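Local coordinates for protein ribonuclease H (Uncultured organism, PDB 4IBN) that probably cleaves the RNA strand of RNA-DNA hybrids endonucleolytically, leaving 5'-phosphomonoester ends, with magnesium as its cofactor, at residues Thr14-Val19 with Glu197-Ala202; Tyr20-Cys25 with Tyr157-Ala162; Arg56-Ser61 with Gly173-Ser178; Gly138-Trp143 with Ala203-Ser208. One frame throughout, in Å; residues are numbered along the deposited sequence.

Interaction 1 of 4, residues Thr14-Val19 with Glu197-Ala202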
loop_
_atom_site.group_PDB
_atom_site.type_symbol
_atom_site.label_atom_id
_atom_site.label_comp_id
_atom_site.label_asym_id
_atom_site.label_seq_id
_atom_site.Cartn_x
_atom_site.Cartn_y
_atom_site.Cartn_z
ATOM N N THR A 14 18.316 8.891 -3.733
ATOM C CA THR A 14 16.946 8.592 -4.079
ATOM C C THR A 14 16.056 9.322 -3.127
ATOM O O THR A 14 16.460 9.685 -2.092
ATOM C CB THR A 14 16.678 7.105 -3.901
ATOM O OG1 THR A 14 16.995 6.752 -2.575
ATOM C CG2 THR A 14 17.539 6.293 -4.851
ATOM N N PRO A 15 14.812 9.520 -3.484
ATOM C CA PRO A 15 13.858 10.114 -2.565
ATOM C C PRO A 15 13.417 9.155 -1.476
ATOM O O PRO A 15 13.502 8.015 -1.658
ATOM C CB PRO A 15 12.664 10.477 -3.472
ATOM C CG PRO A 15 13.107 10.303 -4.809
ATOM C CD PRO A 15 14.204 9.291 -4.782
ATOM N N LEU A 16 12.935 9.679 -0.370
ATOM C CA LEU A 16 12.324 8.902 0.691
ATOM C C LEU A 16 10.882 9.347 0.877
ATOM O O LEU A 16 10.633 10.489 1.026
ATOM C CB LEU A 16 13.042 9.134 1.992
ATOM C CG LEU A 16 12.444 8.540 3.271
ATOM C CD1 LEU A 16 12.476 7.061 3.253
ATOM C CD2 LEU A 16 13.228 9.010 4.486
ATOM N N VAL A 17 9.960 8.402 0.860
ATOM C CA VAL A 17 8.573 8.677 1.144
ATOM C C VAL A 17 8.005 7.720 2.161
ATOM O O VAL A 17 8.526 6.676 2.344
ATOM C CB VAL A 17 7.699 8.585 -0.098
ATOM C CG1 VAL A 17 8.010 9.672 -1.096
ATOM C CG2 VAL A 17 7.791 7.277 -0.751
ATOM N N ALA A 18 6.924 8.138 2.806
ATOM C CA ALA A 18 6.204 7.268 3.689
ATOM C C ALA A 18 4.834 7.069 3.124
ATOM O O ALA A 18 4.176 7.990 2.844
ATOM C CB ALA A 18 6.122 7.846 5.080
ATOM N N VAL A 19 4.459 5.807 2.978
ATOM C CA VAL A 19 3.237 5.415 2.345
ATOM C C VAL A 19 2.342 4.700 3.345
ATOM O O VAL A 19 2.822 3.962 4.107
ATOM C CB VAL A 19 3.563 4.467 1.212
ATOM C CG1 VAL A 19 2.341 3.833 0.697
ATOM C CG2 VAL A 19 4.294 5.216 0.135
ATOM N N GLU A 197 1.481 9.969 12.805
ATOM C CA GLU A 197 2.841 9.477 12.783
ATOM C C GLU A 197 3.753 10.497 12.109
ATOM O O GLU A 197 3.546 10.876 11.037
ATOM C CB GLU A 197 2.902 8.150 12.060
ATOM C CG GLU A 197 4.267 7.571 11.930
ATOM C CD GLU A 197 4.348 6.024 11.911
ATOM O OE1 GLU A 197 3.401 5.301 11.557
ATOM O OE2 GLU A 197 5.452 5.558 12.245
ATOM N N PRO A 198 4.783 10.900 12.805
ATOM C CA PRO A 198 5.744 11.831 12.228
ATOM C C PRO A 198 6.473 11.202 11.065
ATOM O O PRO A 198 6.593 10.022 11.016
ATOM C CB PRO A 198 6.730 12.083 13.373
ATOM C CG PRO A 198 6.122 11.539 14.535
ATOM C CD PRO A 198 5.188 10.486 14.141
ATOM N N PHE A 199 6.942 12.018 10.151
ATOM C CA PHE A 199 7.660 11.532 8.997
ATOM C C PHE A 199 8.966 10.856 9.434
ATOM O O PHE A 199 9.613 11.272 10.309
ATOM C CB PHE A 199 7.959 12.675 8.036
ATOM C CG PHE A 199 8.436 12.235 6.679
ATOM C CD1 PHE A 199 7.546 11.924 5.695
ATOM C CD2 PHE A 199 9.761 12.105 6.400
ATOM C CE1 PHE A 199 7.982 11.519 4.520
ATOM C CE2 PHE A 199 10.157 11.696 5.194
ATOM C CZ PHE A 199 9.282 11.405 4.271
ATOM N N PRO A 200 9.330 9.803 8.769
ATOM C CA PRO A 200 10.499 9.061 9.195
ATOM C C PRO A 200 11.822 9.741 8.985
ATOM O O PRO A 200 11.980 10.511 8.112
ATOM C CB PRO A 200 10.418 7.788 8.364
ATOM C CG PRO A 200 9.652 8.105 7.238
ATOM C CD PRO A 200 8.641 9.109 7.684
ATOM N N ASP A 201 12.751 9.433 9.873
ATOM C CA ASP A 201 14.150 9.781 9.783
ATOM C C ASP A 201 14.817 8.844 8.815
ATOM O O ASP A 201 14.560 7.712 8.822
ATOM C CB ASP A 201 14.833 9.462 11.092
ATOM C CG ASP A 201 14.529 10.391 12.160
ATOM O OD1 ASP A 201 13.690 11.272 11.968
ATOM O OD2 ASP A 201 15.159 10.256 13.214
ATOM N N ALA A 202 15.760 9.308 8.048
ATOM C CA ALA A 202 16.461 8.418 7.171
ATOM C C ALA A 202 17.251 7.404 7.966
ATOM O O ALA A 202 17.698 6.415 7.431
ATOM C CB ALA A 202 17.307 9.140 6.230
#
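Phe199 and Pro200 pack on Leu16 and Ala18, at the start of the central strand 16-25 of the RNase H fold. The two residues belong to an irregular tail beyond helix 187-192, which runs roughly counter to the strand. Leu16 and Ala18 both point to the tail. Val17 between them turns the other way and packs against strands 34-45 and 90-95. The Phe199 side chain has CG anti to its own nitrogen (chi1 -168°), which carries the ring down onto the strand and back toward Leu16. The rim of the ring does the touching. Its CZ lies 3.6 Å from Leu16 O, and this oxygen sits at the ring edge, near the ring plane. Phe199 CE1 meets Ala18 CB at 4.2 Å. The other flank, CE2, lies 4.1 Å from Leu16 CD2. Leu16 is also extended at its first torsion (chi1 172°), and its side chain passes that of Phe199, each heading the opposite way. Pro200 CD stands 3.3 Å above one face of the Phe199 ring, nearer the ring's margin than its centre, so ring and proline form one apolar pad. Phe199 also reaches Ala45 of strand 34-45. Ala18 CB meets Pro200 CD at 3.8 Å.

Interaction 2 of 4, residues Tyr20-Cys25 with Tyr157-Ala162; sequences YADESC and YANHLA
Ala158 brings helix 153-168 up against strand 16-25 at Tyr20 and Asp22. Its CB sits 3.6 Å from Tyr20 O and 3.9 Å from Asp22 CB. Asn159 comes next. Its side chain runs alongside that of Asp22, and Asp22 OD2 is 3.2 Å from Asn159 CB. Asp22 has CG anti to its backbone nitrogen (chi1 -167°), which sends the carboxylate along the flank of Asn159; the carboxylate and amide planes are 51° apart. Replacing Asp22 with an alanine would probably leave a gap beside Asn159 and disturb the acidic cluster with Asp96. Asp22, Glu23, Asp96 and Asn159 probably form the atypical DEDN active site, as inferred from the motif. One turn further on, Ala162 meets the strand again. Its CB lies 3.8 Å from Ser24 N and 3.9 Å from Asp22 O. With only methyls at Ala158 and Ala162, the axes of strand 20-25 and helix 157-162 come within 6.6 Å, at 41°. Asp22 and Ser24 face this helix, whereas Ala21 and Glu23 turn to helix 67-82 on the other side of the sheet. Strand 16-25 lies between strands 34-45 and 90-95, so helix 153-168 packs over the middle of the sheet.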
loop_
_atom_site.group_PDB
_atom_site.type_symbol
_atom_site.label_atom_id
_atom_site.label_comp_id
_atom_site.label_asym_id
_atom_site.label_seq_id
_atom_site.Cartn_x
_atom_site.Cartn_y
_atom_site.Cartn_z
ATOM N N TYR A 20 1.061 5.042 3.339
ATOM C CA TYR A 20 0.106 4.467 4.246
ATOM C C TYR A 20 -1.034 3.937 3.419
ATOM O O TYR A 20 -1.671 4.677 2.780
ATOM C CB TYR A 20 -0.425 5.513 5.251
ATOM C CG TYR A 20 0.664 6.104 6.097
ATOM C CD1 TYR A 20 1.009 5.535 7.263
ATOM C CD2 TYR A 20 1.353 7.217 5.688
ATOM C CE1 TYR A 20 2.007 6.037 8.005
ATOM C CE2 TYR A 20 2.332 7.722 6.429
ATOM C CZ TYR A 20 2.671 7.116 7.593
ATOM O OH TYR A 20 3.663 7.569 8.396
ATOM N N ALA A 21 -1.268 2.641 3.504
ATOM C CA ALA A 21 -2.205 1.971 2.629
ATOM C C ALA A 21 -3.269 1.216 3.401
ATOM O O ALA A 21 -3.025 0.814 4.477
ATOM C CB ALA A 21 -1.468 1.046 1.743
ATOM N N ASP A 22 -4.458 1.107 2.819
ATOM C CA ASP A 22 -5.542 0.320 3.385
ATOM C C ASP A 22 -6.447 -0.189 2.301
ATOM O O ASP A 22 -6.351 0.210 1.221
ATOM C CB ASP A 22 -6.373 1.060 4.423
ATOM C CG ASP A 22 -7.268 0.125 5.211
ATOM O OD1 ASP A 22 -6.796 -0.843 5.691
ATOM O OD2 ASP A 22 -8.457 0.302 5.265
ATOM N N GLU A 23 -7.279 -1.140 2.659
ATOM C CA GLU A 23 -8.237 -1.685 1.722
ATOM C C GLU A 23 -9.543 -1.943 2.426
ATOM O O GLU A 23 -9.549 -2.102 3.599
ATOM C CB GLU A 23 -7.726 -2.971 1.121
ATOM C CG GLU A 23 -7.459 -4.101 2.094
ATOM C CD GLU A 23 -6.368 -3.739 3.099
ATOM O OE1 GLU A 23 -5.310 -3.326 2.657
ATOM O OE2 GLU A 23 -6.569 -3.838 4.306
ATOM N N SER A 24 -10.629 -1.932 1.680
ATOM C CA SER A 24 -11.866 -2.302 2.268
ATOM C C SER A 24 -12.855 -2.821 1.236
ATOM O O SER A 24 -12.891 -2.362 0.135
ATOM C CB SER A 24 -12.467 -1.109 2.945
ATOM O OG SER A 24 -13.573 -1.491 3.691
ATOM N N CYS A 25 -13.689 -3.749 1.667
ATOM C CA CYS A 25 -14.842 -4.162 0.909
ATOM C C CYS A 25 -16.085 -3.658 1.626
ATOM O O CYS A 25 -16.052 -3.426 2.791
ATOM C CB CYS A 25 -14.940 -5.659 0.837
ATOM S SG CYS A 25 -13.791 -6.408 -0.297
ATOM N N TYR A 157 -7.086 7.561 7.503
ATOM C CA TYR A 157 -7.374 8.298 6.286
ATOM C C TYR A 157 -7.373 7.360 5.092
ATOM O O TYR A 157 -8.199 7.412 4.236
ATOM C CB TYR A 157 -6.406 9.460 6.060
ATOM C CG TYR A 157 -6.690 10.195 4.783
ATOM C CD1 TYR A 157 -5.853 10.131 3.713
ATOM C CD2 TYR A 157 -7.837 10.907 4.639
ATOM C CE1 TYR A 157 -6.144 10.754 2.546
ATOM C CE2 TYR A 157 -8.134 11.530 3.495
ATOM C CZ TYR A 157 -7.290 11.469 2.440
ATOM O OH TYR A 157 -7.554 12.097 1.282
ATOM N N ALA A 158 -6.386 6.486 5.077
ATOM C CA ALA A 158 -6.256 5.581 3.957
ATOM C C ALA A 158 -7.470 4.698 3.873
ATOM O O ALA A 158 -7.897 4.382 2.828
ATOM C CB ALA A 158 -5.005 4.745 4.061
ATOM N N ASN A 159 -7.975 4.301 5.012
ATOM C CA ASN A 159 -9.196 3.515 5.028
ATOM C C ASN A 159 -10.360 4.308 4.485
ATOM O O ASN A 159 -11.177 3.822 3.739
ATOM C CB ASN A 159 -9.529 3.026 6.431
ATOM C CG ASN A 159 -10.759 2.166 6.476
ATOM O OD1 ASN A 159 -10.734 1.057 6.087
ATOM N ND2 ASN A 159 -11.793 2.688 6.981
ATOM N N HIS A 160 -10.385 5.569 4.862
ATOM C CA HIS A 160 -11.423 6.435 4.363
ATOM C C HIS A 160 -11.330 6.495 2.842
ATOM O O HIS A 160 -12.311 6.525 2.175
ATOM C CB HIS A 160 -11.271 7.835 4.931
ATOM C CG HIS A 160 -11.816 8.908 4.064
ATOM N ND1 HIS A 160 -13.131 9.272 4.085
ATOM C CD2 HIS A 160 -11.221 9.719 3.177
ATOM C CE1 HIS A 160 -13.330 10.232 3.218
ATOM N NE2 HIS A 160 -12.181 10.537 2.670
ATOM N N LEU A 161 -10.128 6.565 2.328
ATOM C CA LEU A 161 -9.953 6.601 0.905
ATOM C C LEU A 161 -10.415 5.281 0.256
ATOM O O LEU A 161 -10.969 5.276 -0.775
ATOM C CB LEU A 161 -8.510 6.844 0.483
ATOM C CG LEU A 161 -7.815 8.179 0.487
ATOM C CD1 LEU A 161 -6.407 7.986 0.010
ATOM C CD2 LEU A 161 -8.516 9.129 -0.397
ATOM N N ALA A 162 -10.077 4.175 0.883
ATOM C CA ALA A 162 -10.434 2.890 0.338
ATOM C C ALA A 162 -11.929 2.730 0.259
ATOM O O ALA A 162 -12.425 2.248 -0.659
ATOM C CB ALA A 162 -9.869 1.802 1.175
#

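Interaction 3 of 4, residues Arg56-Ser61 with Gly173-Ser178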
loop_
_atom_site.group_PDB
_atom_site.type_symbol
_atom_site.label_atom_id
_atom_site.label_comp_id
_atom_site.label_asym_id
_atom_site.label_seq_id
_atom_site.Cartn_x
_atom_site.Cartn_y
_atom_site.Cartn_z
ATOM N N ARG A 56 0.078 13.221 -1.170
ATOM C CA ARG A 56 -0.648 12.800 -2.346
ATOM C C ARG A 56 -1.423 11.488 -2.079
ATOM O O ARG A 56 -1.023 10.699 -1.298
ATOM C CB ARG A 56 0.287 12.593 -3.518
ATOM C CG ARG A 56 1.106 13.761 -3.885
ATOM C CD ARG A 56 0.342 14.712 -4.673
ATOM N NE ARG A 56 1.184 15.782 -5.148
ATOM C CZ ARG A 56 1.351 16.912 -4.501
ATOM N NH1 ARG A 56 0.685 17.148 -3.395
ATOM N NH2 ARG A 56 2.134 17.834 -4.994
ATOM N N ASP A 57 -2.533 11.314 -2.792
ATOM C CA ASP A 57 -3.384 10.142 -2.659
ATOM C C ASP A 57 -3.438 9.327 -3.940
ATOM O O ASP A 57 -3.364 9.866 -4.976
ATOM C CB ASP A 57 -4.827 10.567 -2.413
ATOM C CG ASP A 57 -5.046 11.332 -1.103
ATOM O OD1 ASP A 57 -4.202 11.322 -0.274
ATOM O OD2 ASP A 57 -6.120 11.916 -0.937
ATOM N N VAL A 58 -3.659 8.021 -3.820
ATOM C CA VAL A 58 -3.894 7.171 -4.987
ATOM C C VAL A 58 -4.869 6.045 -4.636
ATOM O O VAL A 58 -4.664 5.338 -3.650
ATOM C CB VAL A 58 -2.586 6.561 -5.517
ATOM C CG1 VAL A 58 -1.763 5.992 -4.371
ATOM C CG2 VAL A 58 -2.881 5.488 -6.554
ATOM N N TRP A 59 -5.928 5.875 -5.428
ATOM C CA TRP A 59 -6.897 4.859 -5.110
ATOM C C TRP A 59 -7.389 4.118 -6.339
ATOM O O TRP A 59 -7.290 4.610 -7.437
ATOM C CB TRP A 59 -8.075 5.433 -4.297
ATOM C CG TRP A 59 -8.933 6.368 -5.025
ATOM C CD1 TRP A 59 -10.023 6.072 -5.755
ATOM C CD2 TRP A 59 -8.785 7.782 -5.103
ATOM N NE1 TRP A 59 -10.572 7.191 -6.274
ATOM C CE2 TRP A 59 -9.832 8.261 -5.885
ATOM C CE3 TRP A 59 -7.890 8.689 -4.558
ATOM C CZ2 TRP A 59 -9.972 9.583 -6.178
ATOM C CZ3 TRP A 59 -8.045 9.992 -4.838
ATOM C CH2 TRP A 59 -9.074 10.434 -5.635
ATOM N N VAL A 60 -7.914 2.932 -6.092
ATOM C CA VAL A 60 -8.555 2.151 -7.124
ATOM C C VAL A 60 -9.675 1.322 -6.545
ATOM O O VAL A 60 -9.747 1.166 -5.385
ATOM C CB VAL A 60 -7.603 1.223 -7.797
ATOM C CG1 VAL A 60 -6.565 2.012 -8.531
ATOM C CG2 VAL A 60 -6.991 0.304 -6.834
ATOM N N SER A 61 -10.545 0.826 -7.407
ATOM C CA SER A 61 -11.653 0.023 -6.943
ATOM C C SER A 61 -11.981 -1.108 -7.895
ATOM O O SER A 61 -11.579 -1.069 -9.012
ATOM C CB SER A 61 -12.878 0.885 -6.746
ATOM O OG SER A 61 -13.178 1.619 -7.871
ATOM N N GLY A 173 -6.122 7.172 -10.856
ATOM C CA GLY A 173 -5.298 7.043 -12.023
ATOM C C GLY A 173 -3.861 7.266 -11.721
ATOM O O GLY A 173 -2.993 7.072 -12.540
ATOM N N GLY A 174 -3.615 7.673 -10.503
ATOM C CA GLY A 174 -2.271 7.911 -10.088
ATOM C C GLY A 174 -2.277 8.853 -8.920
ATOM O O GLY A 174 -3.264 9.019 -8.301
ATOM N N LEU A 175 -1.145 9.499 -8.675
ATOM C CA LEU A 175 -1.014 10.430 -7.579
ATOM C C LEU A 175 -1.758 11.706 -7.839
ATOM O O LEU A 175 -1.519 12.333 -8.812
ATOM C CB LEU A 175 0.448 10.739 -7.357
ATOM C CG LEU A 175 1.146 9.507 -6.875
ATOM C CD1 LEU A 175 2.577 9.453 -7.234
ATOM C CD2 LEU A 175 0.947 9.303 -5.413
ATOM N N VAL A 176 -2.634 12.085 -6.941
ATOM C CA VAL A 176 -3.346 13.317 -7.026
ATOM C C VAL A 176 -3.248 14.093 -5.716
ATOM O O VAL A 176 -2.875 13.550 -4.722
ATOM C CB VAL A 176 -4.796 13.099 -7.427
ATOM C CG1 VAL A 176 -4.852 12.354 -8.630
ATOM C CG2 VAL A 176 -5.531 12.393 -6.386
ATOM N N ASP A 177 -3.604 15.357 -5.716
ATOM C CA ASP A 177 -3.414 16.142 -4.543
ATOM C C ASP A 177 -4.237 15.515 -3.417
ATOM O O ASP A 177 -5.251 15.003 -3.663
ATOM C CB ASP A 177 -3.803 17.582 -4.808
ATOM C CG ASP A 177 -3.506 18.496 -3.652
ATOM O OD1 ASP A 177 -2.589 18.246 -2.898
ATOM O OD2 ASP A 177 -4.212 19.501 -3.478
ATOM N N SER A 178 -3.733 15.525 -2.201
ATOM C CA SER A 178 -4.367 14.831 -1.114
ATOM C C SER A 178 -5.508 15.528 -0.427
ATOM O O SER A 178 -5.500 16.683 -0.251
ATOM C CB SER A 178 -3.358 14.401 -0.062
ATOM O OG SER A 178 -3.932 13.636 0.928
HETATM O O HOH W 1 -5.769 4.765 -9.845
#
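The carboxylate of Asp57 is gripped at both oxygens. Ser178 OG donates to OD1 at 2.6 Å, from above the carboxylate plane. The second oxygen, OD2, accepts from Tyr157 OH and from the backbone nitrogen of Gly179. These bonds fix the rotation of a buried acid and tie it to helix 153-168. The Asp57 backbone pairs with Val176 as an antiparallel hydrogen-bonded pair. Asp57 N donates to Val176 O at 3.0 Å, and Val176 N returns a bond to Asp57 O at 3.1 Å. Both bonds are nearly straight, at 167° and 163°. Arg56 and Asp177 form the adjoining non-hydrogen-bonded pair, their side chains diverging at the start. Arg56 NH1 still lies 3.5 Å from Asp177 OD1. That oxygen is well out of the guanidinium plane and no N-H points at it, so this salt bridge is one of charge alone. On the face that carries Asp57, Val176 CG2 lies 3.8 Å from Trp59 CZ3, and the two side chains cross at about a right angle. The indole NE1 of Trp59 is held by Thr170. Toward Gly173 the two chains part, and a water fills in. It donates to Trp59 O at 2.9 Å and accepts from Gly173 N. The short strand 176-177 thus adds an antiparallel edge to strand 53-62, at the outer border of the mixed sheet of the RNase H fold.

Interaction 4 of 4, residues Gly138-Trp143 with Ala203-Ser208; sequences GHAVEW and AAFRPS
Arg206 N donates to Glu142 OE1 at 2.9 Å, joining the irregular segment 203-208, beyond helix 187-192, to strand 140-145. The bond is nearly straight (166°), but the donor stands well above the carboxylate plane. Glu142 reaches it fully extended, with CG anti to the backbone nitrogen (chi1 171°). The other oxygen, OE2, forms a salt bridge with Arg144 and accepts a hydrogen bond from a water at 2.6 Å. The same water donates to Ala204 O. Putting an alanine in place of Glu142 would probably leave the amide of Arg206 without its acceptor and Arg144 without this carboxylate, and hold segment 203-208 less firmly. The backbone is satisfied in alternation. Ala140 and Glu142 bond to strand 90-95, while Val141 N and O and Trp143 N turn to segment 203-208. Ser208 N donates to Val141 O at 2.8 Å, tilted out of the carbonyl plane. Val141 N reaches Ser208 O through a water that accepts from it at 2.9 Å. Another water accepts from Trp143 N and is 2.6 Å from Ser208 OG. That hydroxyl also lies at the edge of the indole, near Trp143 CD1. Within 203-208, Arg206 NH1 donates to Phe205 O at 3.0 Å. Apolar contacts fill in between: Ala140 CB lies 4.3 Å from Phe205 CZ and 4.2 Å from Pro207 CB. Ala140 O lies at the edge of the Phe205 ring, and Pro207 CD covers one face of it. The arrangement is an irregular tail docked, partly through water, on an outermost strand of the RNase H sheet.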
loop_
_atom_site.group_PDB
_atom_site.type_symbol
_atom_site.label_atom_id
_atom_site.label_comp_id
_atom_site.label_asym_id
_atom_site.label_seq_id
_atom_site.Cartn_x
_atom_site.Cartn_y
_atom_site.Cartn_z
ATOM N N GLY A 138 12.924 -2.410 -7.889
ATOM C CA GLY A 138 14.165 -1.916 -7.363
ATOM C C GLY A 138 14.039 -0.892 -6.252
ATOM O O GLY A 138 14.988 -0.368 -5.846
ATOM N N HIS A 139 12.822 -0.585 -5.837
ATOM C CA HIS A 139 12.623 0.320 -4.755
ATOM C C HIS A 139 13.015 -0.384 -3.490
ATOM O O HIS A 139 12.855 -1.545 -3.389
ATOM C CB HIS A 139 11.171 0.754 -4.662
ATOM C CG HIS A 139 10.649 1.353 -5.917
ATOM N ND1 HIS A 139 11.066 2.567 -6.389
ATOM C CD2 HIS A 139 9.746 0.906 -6.806
ATOM C CE1 HIS A 139 10.453 2.830 -7.520
ATOM N NE2 HIS A 139 9.643 1.841 -7.793
ATOM N N ALA A 140 13.504 0.350 -2.514
ATOM C CA ALA A 140 13.846 -0.237 -1.249
ATOM C C ALA A 140 12.742 0.067 -0.251
ATOM O O ALA A 140 12.383 1.186 -0.101
ATOM C CB ALA A 140 15.130 0.299 -0.780
ATOM N N VAL A 141 12.217 -0.977 0.382
ATOM C CA VAL A 141 11.019 -0.881 1.174
ATOM C C VAL A 141 11.170 -1.440 2.569
ATOM O O VAL A 141 11.712 -2.467 2.742
ATOM C CB VAL A 141 9.844 -1.556 0.486
ATOM C CG1 VAL A 141 8.539 -1.214 1.197
ATOM C CG2 VAL A 141 9.752 -1.147 -0.951
ATOM N N GLU A 142 10.696 -0.678 3.540
ATOM C CA GLU A 142 10.566 -1.163 4.881
ATOM C C GLU A 142 9.096 -1.383 5.072
ATOM O O GLU A 142 8.356 -0.485 4.961
ATOM C CB GLU A 142 11.081 -0.155 5.909
ATOM C CG GLU A 142 10.765 -0.548 7.322
ATOM C CD GLU A 142 11.318 0.354 8.394
ATOM O OE1 GLU A 142 12.072 1.251 8.108
ATOM O OE2 GLU A 142 10.984 0.110 9.538
ATOM N N TRP A 143 8.725 -2.610 5.342
ATOM C CA TRP A 143 7.334 -2.974 5.477
ATOM C C TRP A 143 6.909 -2.909 6.941
ATOM O O TRP A 143 7.557 -3.498 7.745
ATOM C CB TRP A 143 7.110 -4.400 4.908
ATOM C CG TRP A 143 7.523 -4.570 3.471
ATOM C CD1 TRP A 143 8.654 -5.096 3.014
ATOM C CD2 TRP A 143 6.770 -4.207 2.325
ATOM N NE1 TRP A 143 8.694 -5.067 1.657
ATOM C CE2 TRP A 143 7.528 -4.522 1.214
ATOM C CE3 TRP A 143 5.532 -3.649 2.138
ATOM C CZ2 TRP A 143 7.091 -4.270 -0.057
ATOM C CZ3 TRP A 143 5.097 -3.427 0.894
ATOM C CH2 TRP A 143 5.862 -3.717 -0.192
ATOM N N ALA A 203 17.403 7.656 9.248
ATOM C CA ALA A 203 17.737 6.704 10.305
ATOM C C ALA A 203 16.760 5.620 10.776
ATOM O O ALA A 203 17.131 4.585 11.224
ATOM C CB ALA A 203 18.262 7.434 11.475
ATOM N N ALA A 204 15.499 5.943 10.763
ATOM C CA ALA A 204 14.448 5.044 11.090
ATOM C C ALA A 204 14.418 4.032 9.950
ATOM O O ALA A 204 13.631 3.115 10.026
ATOM C CB ALA A 204 13.151 5.771 11.146
ATOM N N PHE A 205 15.219 4.221 8.888
ATOM C CA PHE A 205 14.958 3.478 7.665
ATOM C C PHE A 205 15.672 2.164 7.640
ATOM O O PHE A 205 16.857 2.121 7.588
ATOM C CB PHE A 205 15.241 4.257 6.381
ATOM C CG PHE A 205 14.774 3.557 5.117
ATOM C CD1 PHE A 205 13.484 3.256 4.929
ATOM C CD2 PHE A 205 15.652 3.199 4.140
ATOM C CE1 PHE A 205 13.101 2.614 3.797
ATOM C CE2 PHE A 205 15.254 2.591 3.023
ATOM C CZ PHE A 205 13.977 2.286 2.863
ATOM N N ARG A 206 14.895 1.097 7.685
ATOM C CA ARG A 206 15.422 -0.239 7.721
ATOM C C ARG A 206 14.769 -1.110 6.648
ATOM O O ARG A 206 13.851 -1.789 6.927
ATOM C CB ARG A 206 15.161 -0.842 9.101
ATOM C CG ARG A 206 16.070 -0.287 10.210
ATOM C CD ARG A 206 17.491 -0.128 9.703
ATOM N NE ARG A 206 18.457 0.267 10.727
ATOM C CZ ARG A 206 19.039 1.465 10.792
ATOM N NH1 ARG A 206 18.755 2.394 9.902
ATOM N NH2 ARG A 206 19.906 1.740 11.764
ATOM N N PRO A 207 15.237 -1.055 5.433
ATOM C CA PRO A 207 14.568 -1.787 4.374
ATOM C C PRO A 207 14.736 -3.277 4.457
ATOM O O PRO A 207 15.746 -3.753 4.893
ATOM C CB PRO A 207 15.247 -1.302 3.117
ATOM C CG PRO A 207 16.534 -0.943 3.542
ATOM C CD PRO A 207 16.392 -0.346 4.893
ATOM N N SER A 208 13.732 -3.970 3.967
ATOM C CA SER A 208 13.755 -5.407 3.815
ATOM C C SER A 208 14.633 -5.776 2.681
ATOM O O SER A 208 14.947 -4.987 1.882
ATOM C CB SER A 208 12.379 -5.924 3.494
ATOM O OG SER A 208 11.621 -6.028 4.626
HETATM O O HOH W 2 13.533 -3.575 -0.043
HETATM O O HOH W 3 12.487 0.990 11.487
HETATM O O HOH W 4 10.978 -4.183 6.393
#

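How the interactions relate
The chain enters at 14-19 and runs straight on into 20-25, so interactions 1 and 2 share strand 16-25. Interaction 2 closes its loop at helix 153-168, well within the larger loop that interaction 1 closes near the C terminus. Strand 53-62 opens interaction 3, which closes just after that helix; it therefore crosses interaction 2 and also lies within interaction 1. Interactions 2 and 3 touch where Leu161 packs on Trp59. Strand 140-145 opens interaction 4, which closes last and crosses all three others. Interactions 1 and 4 adjoin, Leu16 meeting Phe205, and together they lay the tail across one end of the sheet. Interaction 4 lies on edge strand 140-145 and interaction 3 adds the other edge, strand 176-177.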